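NBS-LRR class disease resistance protein (Oryza sativa subsp. japonica, PDB 6FU9) probably serves as an intracellular immune receptor in rice, its domain, apparently ferredoxin-like and of the heavy-metal-associated type, here binding the chain of another protein. Local coordinates at residues Gly3-Met15 with Val67-Glu80. Numbering follows the deposited sequence.
Sequences GGEMQKIVFKIPM and VGPAMFLEVSQVKE
Backbone hydrogen bonds join strand 7-12 to strand 71-77 in an antiparallel ladder, with K8-S76 and K12-M71 as reciprocally bonded pairs. Between them V10 O accepts two hydrogen bonds, from L73 N at 2.8 Å and from E74 N at 3.1 Å, both from the same face of its carbonyl plane. This is the signature of a classic beta bulge, and the register moves by one residue.

Polar side chains extend the pairing where 7-12 begins and 71-77 ends. Q77, folded back at chi2 (-70°), brings NE2 to the anti lone pair of E5 OE2 at 2.9 Å, with that oxygen in the plane of the Q77 amide and the bond nearly straight (168° at the hydrogen). NE2 also reaches E5 O at 3.1 Å, but from above that carbonyl plane. E80 OE2 accepts a hydrogen bond from M6 N, 2.9 Å away and above the carboxylate plane, and a water links this oxygen to G4 O. Within the ladder, S76 OG donates to E74 OE2 at 2.7 Å, again on the anti lone pair; a second water connects that oxygen to K8 NZ, which stops short of a direct salt bridge.

Apolar contacts add to the bonding. F11 CE1 sits 3.5 Å above the F72 ring plane, displaced from the ring centre toward F72 CE1, with the rings inclined at 43°, while I9 CG2 approaches F72 CE1 obliquely. Beyond the ladder, I13 CG1 meets A70 CB at 3.7 Å.

The order of four strands and two helices fits a ferredoxin-like fold, with strand 7-12 inside the sheet and bonded also to strand 46-51. I9 and F11 pack on helix 56-66, M15 and V67 on helix 18-29, and E74 and V75 continue the sheet into a strand of another protein's chain.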
ATOM      1  N   GLY A   3      -9.702  17.774  11.526  1.00 45.52           N
ATOM      2  CA  GLY A   3      -8.579  17.139  12.247  1.00 42.79           C
ATOM      3  C   GLY A   3      -7.296  17.205  11.448  1.00 34.61           C
ATOM      4  O   GLY A   3      -7.090  18.057  10.566  1.00 41.59           O
ATOM      5  N   GLY A   4      -6.427  16.273  11.723  1.00 28.96           N
ATOM      6  CA  GLY A   4      -5.130  16.334  11.083  1.00 24.11           C
ATOM      7  C   GLY A   4      -5.153  15.822   9.689  1.00 20.42           C
ATOM      8  O   GLY A   4      -6.113  15.139   9.292  1.00 23.34           O
ATOM      9  N   GLU A   5      -4.092  16.067   8.971  1.00 17.56           N
ATOM     10  CA  GLU A   5      -3.893  15.352   7.692  1.00 16.16           C
ATOM     11  C   GLU A   5      -3.937  13.851   7.927  1.00 15.59           C
ATOM     12  O   GLU A   5      -3.299  13.342   8.831  1.00 14.71           O
ATOM     13  CB  GLU A   5      -2.530  15.791   7.132  1.00 16.19           C
ATOM     14  CG  GLU A   5      -2.238  15.310   5.737  1.00 16.98           C
ATOM     15  CD  GLU A   5      -0.823  15.703   5.373  1.00 17.99           C
ATOM     16  OE1 GLU A   5      -0.659  16.715   4.679  1.00 21.88           O
ATOM     17  OE2 GLU A   5       0.123  15.067   5.842  1.00 17.78           O
ATOM     18  N   MET A   6      -4.701  13.162   7.074  1.00 14.73           N
ATOM     19  CA  MET A   6      -4.931  11.741   7.286  1.00 14.15           C
ATOM     20  C   MET A   6      -3.682  10.897   6.994  1.00 13.92           C
ATOM     21  O   MET A   6      -2.831  11.260   6.233  1.00 15.05           O
ATOM     22  CB  MET A   6      -6.091  11.312   6.411  1.00 17.10           C
ATOM     23  CG  MET A   6      -7.405  11.890   6.950  1.00 19.89           C
ATOM     24  SD  MET A   6      -8.868  11.617   5.991  1.00 28.32           S
ATOM     25  CE  MET A   6      -8.825   9.949   6.372  1.00 26.70           C
ATOM     26  N   GLN A   7      -3.682   9.749   7.663  1.00 15.10           N
ATOM     27  CA  GLN A   7      -2.667   8.730   7.548  1.00 14.73           C
ATOM     28  C   GLN A   7      -3.138   7.596   6.599  1.00 12.71           C
ATOM     29  O   GLN A   7      -4.337   7.336   6.560  1.00 14.08           O
ATOM     30  CB  GLN A   7      -2.531   7.989   8.917  1.00 20.51           C
ATOM     31  CG  GLN A   7      -1.918   8.665  10.124  1.00 19.33           C
ATOM     32  CD  GLN A   7      -2.323   7.876  11.366  1.00 19.15           C
ATOM     33  OE1 GLN A   7      -3.397   7.944  11.846  1.00 17.30           O
ATOM     34  NE2 GLN A   7      -1.342   7.219  11.954  1.00 21.01           N
ATOM     35  N   LYS A   8      -2.194   6.959   5.955  1.00 12.30           N
ATOM     36  CA  LYS A   8      -2.396   5.735   5.167  1.00 12.93           C
ATOM     37  C   LYS A   8      -1.428   4.722   5.601  1.00 13.37           C
ATOM     38  O   LYS A   8      -0.180   4.950   5.552  1.00 17.91           O
ATOM     39  CB  LYS A   8      -2.236   6.037   3.688  1.00 15.05           C
ATOM     40  CG  LYS A   8      -2.492   4.839   2.791  1.00 16.60           C
ATOM     41  CD  LYS A   8      -2.428   5.270   1.319  1.00 20.07           C
ATOM     42  CE  LYS A   8      -2.590   4.182   0.349  1.00 22.55           C
ATOM     43  NZ  LYS A   8      -2.501   4.831  -0.971  1.00 22.18           N
ATOM     44  N   ILE A   9      -1.893   3.564   6.109  1.00 12.49           N
ATOM     45  CA  ILE A   9      -1.073   2.506   6.598  1.00 12.51           C
ATOM     46  C   ILE A   9      -1.439   1.244   5.822  1.00 12.72           C
ATOM     47  O   ILE A   9      -2.624   0.900   5.734  1.00 14.74           O
ATOM     48  CB  ILE A   9      -1.301   2.216   8.071  1.00 14.64           C
ATOM     49  CG1 ILE A   9      -1.097   3.481   8.936  1.00 16.46           C
ATOM     50  CG2 ILE A   9      -0.391   1.107   8.530  1.00 18.43           C
ATOM     51  CD1 ILE A   9      -1.645   3.392  10.311  1.00 27.56           C
ATOM     52  N   VAL A  10      -0.460   0.579   5.247  1.00 12.40           N
ATOM     53  CA  VAL A  10      -0.712  -0.676   4.507  1.00 13.09           C
ATOM     54  C   VAL A  10      -0.002  -1.798   5.204  1.00 12.32           C
ATOM     55  O   VAL A  10       1.235  -1.684   5.472  1.00 13.73           O
ATOM     56  CB  VAL A  10      -0.273  -0.583   3.054  1.00 13.95           C
ATOM     57  CG1 VAL A  10      -0.706  -1.872   2.280  1.00 15.48           C
ATOM     58  CG2 VAL A  10      -0.826   0.637   2.349  1.00 15.93           C
ATOM     59  N   PHE A  11      -0.740  -2.874   5.482  1.00 13.10           N
ATOM     60  CA  PHE A  11      -0.189  -4.102   6.020  1.00 14.09           C
ATOM     61  C   PHE A  11      -0.201  -5.185   4.936  1.00 14.20           C
ATOM     62  O   PHE A  11      -1.087  -5.169   4.066  1.00 16.60           O
ATOM     63  CB  PHE A  11      -0.970  -4.609   7.217  1.00 14.07           C
ATOM     64  CG  PHE A  11      -1.024  -3.671   8.386  1.00 13.92           C
ATOM     65  CD1 PHE A  11       0.054  -3.580   9.252  1.00 15.22           C
ATOM     66  CD2 PHE A  11      -2.117  -2.885   8.644  1.00 15.62           C
ATOM     67  CE1 PHE A  11       0.032  -2.732  10.354  1.00 16.43           C
ATOM     68  CE2 PHE A  11      -2.154  -2.030   9.725  1.00 16.62           C
ATOM     69  CZ  PHE A  11      -1.075  -1.968  10.584  1.00 16.13           C
ATOM     70  N   LYS A  12       0.760  -6.086   5.007  1.00 14.60           N
ATOM     71  CA  LYS A  12       0.718  -7.362   4.272  1.00 15.58           C
ATOM     72  C   LYS A  12       0.421  -8.424   5.289  1.00 15.78           C
ATOM     73  O   LYS A  12       1.128  -8.585   6.293  1.00 17.70           O
ATOM     74  CB  LYS A  12       2.024  -7.565   3.524  1.00 18.85           C
ATOM     75  CG  LYS A  12       2.141  -6.734   2.233  1.00 22.84           C
ATOM     76  CD  LYS A  12       1.425  -7.268   0.962  1.00 25.89           C
ATOM     77  CE  LYS A  12       2.267  -8.305   0.263  1.00 23.87           C
ATOM     78  NZ  LYS A  12       1.584  -8.931  -0.877  1.00 25.84           N
ATOM     79  N   ILE A  13      -0.672  -9.194   5.051  1.00 16.07           N
ATOM     80  CA  ILE A  13      -1.089 -10.267   5.992  1.00 17.68           C
ATOM     81  C   ILE A  13      -1.444 -11.414   5.121  1.00 20.18           C
ATOM     82  O   ILE A  13      -2.477 -11.370   4.442  1.00 24.38           O
ATOM     83  CB  ILE A  13      -2.277  -9.867   6.879  1.00 20.56           C
ATOM     84  CG1 ILE A  13      -2.174  -8.427   7.397  1.00 21.62           C
ATOM     85  CG2 ILE A  13      -2.415 -10.855   8.009  1.00 23.06           C
ATOM     86  CD1 ILE A  13      -3.283  -7.998   8.338  1.00 24.90           C
ATOM     87  N   PRO A  14      -0.599 -12.439   5.086  1.00 24.41           N
ATOM     88  CA  PRO A  14      -1.063 -13.679   4.449  1.00 31.16           C
ATOM     89  C   PRO A  14      -2.475 -14.043   4.992  1.00 31.94           C
ATOM     90  O   PRO A  14      -2.684 -14.070   6.191  1.00 42.20           O
ATOM     91  CB  PRO A  14      -0.016 -14.696   4.881  1.00 32.01           C
ATOM     92  CG  PRO A  14       1.212 -13.867   4.979  1.00 33.30           C
ATOM     93  CD  PRO A  14       0.768 -12.567   5.593  1.00 31.06           C
ATOM     94  N   MET A  15      -3.436 -14.232   4.101  1.00 33.73           N
ATOM     95  CA  MET A  15      -4.825 -14.538   4.559  1.00 34.28           C
ATOM     96  C   MET A  15      -5.415 -15.742   3.891  1.00 45.06           C
ATOM     97  O   MET A  15      -5.579 -15.707   2.701  1.00 47.97           O
ATOM     98  CB  MET A  15      -5.696 -13.243   4.447  1.00 31.45           C
ATOM     99  CG  MET A  15      -5.518 -12.298   5.639  1.00 28.63           C
ATOM    100  SD  MET A  15      -6.376 -10.704   5.659  1.00 28.28           S
ATOM    101  CE  MET A  15      -5.656  -9.992   4.165  1.00 24.15           C
ATOM    102  N   VAL A  67      -5.576 -12.314  13.550  1.00 20.03           N
ATOM    103  CA  VAL A  67      -5.732 -12.543  12.100  1.00 20.75           C
ATOM    104  C   VAL A  67      -4.600 -13.307  11.489  1.00 19.65           C
ATOM    105  O   VAL A  67      -4.870 -14.263  10.755  1.00 21.66           O
ATOM    106  CB  VAL A  67      -5.903 -11.195  11.359  1.00 21.79           C
ATOM    107  CG1 VAL A  67      -5.980 -11.392   9.843  1.00 25.36           C
ATOM    108  CG2 VAL A  67      -7.114 -10.417  11.884  1.00 22.00           C
ATOM    109  N   GLY A  68      -3.345 -12.941  11.731  1.00 19.32           N
ATOM    110  CA  GLY A  68      -2.227 -13.636  11.106  1.00 20.17           C
ATOM    111  C   GLY A  68      -0.976 -12.814  11.213  1.00 17.33           C
ATOM    112  O   GLY A  68      -1.022 -11.742  11.843  1.00 17.57           O
ATOM    113  N   PRO A  69       0.102 -13.243  10.579  1.00 18.67           N
ATOM    114  CA  PRO A  69       1.407 -12.631  10.772  1.00 18.10           C
ATOM    115  C   PRO A  69       1.594 -11.303  10.005  1.00 17.87           C
ATOM    116  O   PRO A  69       2.328 -11.186   9.017  1.00 20.81           O
ATOM    117  CB  PRO A  69       2.358 -13.688  10.278  1.00 22.28           C
ATOM    118  CG  PRO A  69       1.595 -14.501   9.353  1.00 24.89           C
ATOM    119  CD  PRO A  69       0.206 -14.505   9.842  1.00 24.84           C
ATOM    120  N   ALA A  70       0.929 -10.268  10.459  1.00 18.03           N
ATOM    121  CA  ALA A  70       0.928  -8.989   9.822  1.00 16.24           C
ATOM    122  C   ALA A  70       2.294  -8.307   9.832  1.00 16.38           C
ATOM    123  O   ALA A  70       2.987  -8.347  10.837  1.00 18.98           O
ATOM    124  CB  ALA A  70      -0.135  -8.115  10.474  1.00 17.70           C
ATOM    125  N   MET A  71       2.634  -7.703   8.691  1.00 15.71           N
ATOM    126  CA  MET A  71       3.819  -6.849   8.569  1.00 17.26           C
ATOM    127  C   MET A  71       3.414  -5.502   7.973  1.00 15.20           C
ATOM    128  O   MET A  71       2.553  -5.424   7.080  1.00 15.80           O
ATOM    129  CB  MET A  71       4.887  -7.485   7.714  1.00 21.20           C
ATOM    130  CG  MET A  71       5.369  -8.833   8.288  1.00 25.43           C
ATOM    131  SD  MET A  71       6.345  -8.638   9.818  1.00 32.99           S
ATOM    132  CE  MET A  71       7.893  -8.071   9.089  1.00 37.34           C
ATOM    133  N   PHE A  72       4.093  -4.453   8.379  1.00 14.86           N
ATOM    134  CA  PHE A  72       3.938  -3.177   7.703  1.00 14.12           C
ATOM    135  C   PHE A  72       4.523  -3.230   6.307  1.00 14.64           C
ATOM    136  O   PHE A  72       5.671  -3.682   6.117  1.00 16.66           O
ATOM    137  CB  PHE A  72       4.594  -2.037   8.475  1.00 14.57           C
ATOM    138  CG  PHE A  72       3.888  -1.603   9.727  1.00 15.65           C
ATOM    139  CD1 PHE A  72       2.982  -0.604   9.678  1.00 16.59           C
ATOM    140  CD2 PHE A  72       4.222  -2.128  10.965  1.00 16.21           C
ATOM    141  CE1 PHE A  72       2.384  -0.121  10.844  1.00 18.67           C
ATOM    142  CE2 PHE A  72       3.648  -1.648  12.108  1.00 17.16           C
ATOM    143  CZ  PHE A  72       2.688  -0.666  12.055  1.00 18.51           C
ATOM    144  N   LEU A  73       3.799  -2.698   5.328  1.00 13.49           N
ATOM    145  CA  LEU A  73       4.282  -2.462   3.978  1.00 13.48           C
ATOM    146  C   LEU A  73       4.525  -1.000   3.701  1.00 13.26           C
ATOM    147  O   LEU A  73       5.468  -0.665   2.980  1.00 13.38           O
ATOM    148  CB  LEU A  73       3.287  -3.080   2.926  1.00 13.76           C
ATOM    149  CG  LEU A  73       3.578  -2.789   1.438  1.00 17.94           C
ATOM    150  CD1 LEU A  73       4.904  -3.366   0.994  1.00 21.33           C
ATOM    151  CD2 LEU A  73       2.437  -3.373   0.566  1.00 22.39           C
ATOM    152  N   GLU A  74       3.624  -0.153   4.171  1.00 13.10           N
ATOM    153  CA  GLU A  74       3.752   1.271   3.893  1.00 13.14           C
ATOM    154  C   GLU A  74       3.192   2.095   5.023  1.00 13.24           C
ATOM    155  O   GLU A  74       2.169   1.751   5.641  1.00 14.23           O
ATOM    156  CB  GLU A  74       2.961   1.597   2.615  1.00 14.01           C
ATOM    157  CG  GLU A  74       2.838   3.082   2.334  1.00 16.14           C
ATOM    158  CD  GLU A  74       1.948   3.352   1.152  1.00 16.34           C
ATOM    159  OE1 GLU A  74       1.710   2.455   0.336  1.00 18.62           O
ATOM    160  OE2 GLU A  74       1.509   4.542   1.015  1.00 17.66           O
ATOM    161  N   VAL A  75       3.882   3.217   5.266  1.00 12.94           N
ATOM    162  CA  VAL A  75       3.337   4.267   6.125  1.00 12.92           C
ATOM    163  C   VAL A  75       3.469   5.584   5.352  1.00 12.78           C
ATOM    164  O   VAL A  75       4.581   5.925   4.922  1.00 13.29           O
ATOM    165  CB  VAL A  75       4.098   4.344   7.477  1.00 15.27           C
ATOM    166  CG1 VAL A  75       3.610   5.471   8.319  1.00 18.56           C
ATOM    167  CG2 VAL A  75       3.985   3.028   8.238  1.00 17.65           C
ATOM    168  N   SER A  76       2.374   6.300   5.164  1.00 11.59           N
ATOM    169  CA  SER A  76       2.409   7.543   4.435  1.00 11.75           C
ATOM    170  C   SER A  76       1.281   8.451   4.929  1.00 11.30           C
ATOM    171  O   SER A  76       0.422   8.025   5.694  1.00 12.88           O
ATOM    172  CB  SER A  76       2.336   7.317   2.947  1.00 13.06           C
ATOM    173  OG  SER A  76       1.118   6.704   2.580  1.00 15.04           O
ATOM    174  N   GLN A  77       1.348   9.709   4.510  1.00 12.40           N
ATOM    175  CA  GLN A  77       0.290  10.652   4.742  1.00 12.46           C
ATOM    176  C   GLN A  77      -0.539  10.783   3.469  1.00 12.64           C
ATOM    177  O   GLN A  77      -0.027  10.605   2.376  1.00 14.06           O
ATOM    178  CB  GLN A  77       0.854  12.021   5.120  1.00 13.10           C
ATOM    179  CG  GLN A  77       1.474  12.055   6.549  1.00 14.21           C
ATOM    180  CD  GLN A  77       0.434  11.944   7.644  1.00 13.21           C
ATOM    181  OE1 GLN A  77       0.342  10.923   8.340  1.00 15.74           O
ATOM    182  NE2 GLN A  77      -0.382  12.956   7.781  1.00 15.39           N
ATOM    183  N   VAL A  78      -1.818  11.124   3.610  1.00 13.99           N
ATOM    184  CA  VAL A  78      -2.669  11.384   2.478  1.00 14.36           C
ATOM    185  C   VAL A  78      -2.347  12.785   1.909  1.00 14.39           C
ATOM    186  O   VAL A  78      -2.194  13.728   2.704  1.00 16.27           O
ATOM    187  CB  VAL A  78      -4.126  11.306   2.886  1.00 14.84           C
ATOM    188  CG1 VAL A  78      -5.083  11.770   1.768  1.00 15.87           C
ATOM    189  CG2 VAL A  78      -4.468   9.879   3.282  1.00 15.50           C
ATOM    190  N   LYS A  79      -2.204  12.899   0.594  1.00 13.76           N
ATOM    191  CA  LYS A  79      -2.057  14.183  -0.064  1.00 14.94           C
ATOM    192  C   LYS A  79      -3.434  14.825  -0.212  1.00 14.28           C
ATOM    193  O   LYS A  79      -4.259  14.392  -1.051  1.00 16.16           O
ATOM    194  CB  LYS A  79      -1.382  14.031  -1.418  1.00 14.54           C
ATOM    195  CG  LYS A  79      -1.082  15.376  -2.071  1.00 15.07           C
ATOM    196  CD  LYS A  79      -0.416  15.288  -3.438  1.00 15.96           C
ATOM    197  CE  LYS A  79      -1.384  14.774  -4.496  1.00 17.13           C
ATOM    198  NZ  LYS A  79      -0.764  14.812  -5.857  1.00 16.99           N
ATOM    199  N   GLU A  80      -3.721  15.809   0.641  1.00 15.85           N
ATOM    200  CA  GLU A  80      -5.079  16.357   0.726  1.00 18.47           C
ATOM    201  C   GLU A  80      -5.280  17.590  -0.090  1.00 18.52           C
ATOM    202  O   GLU A  80      -6.418  17.919  -0.342  1.00 24.41           O
ATOM    203  CB  GLU A  80      -5.400  16.714   2.184  1.00 18.41           C
ATOM    204  CG  GLU A  80      -5.498  15.463   3.035  1.00 20.35           C
ATOM    205  CD  GLU A  80      -5.879  15.709   4.463  1.00 22.65           C
ATOM    206  OE1 GLU A  80      -5.753  16.862   4.967  1.00 25.20           O
ATOM    207  OE2 GLU A  80      -6.242  14.726   5.150  1.00 22.88           O
TER
HETATM  208  O   HOH W   1      -7.776  15.870   7.167  1.00 46.58           O
HETATM  209  O   HOH W   2      -1.759  16.963   2.372  1.00 30.11           O
HETATM  210  O   HOH W   3       0.173   5.334  -1.198  1.00 17.13           O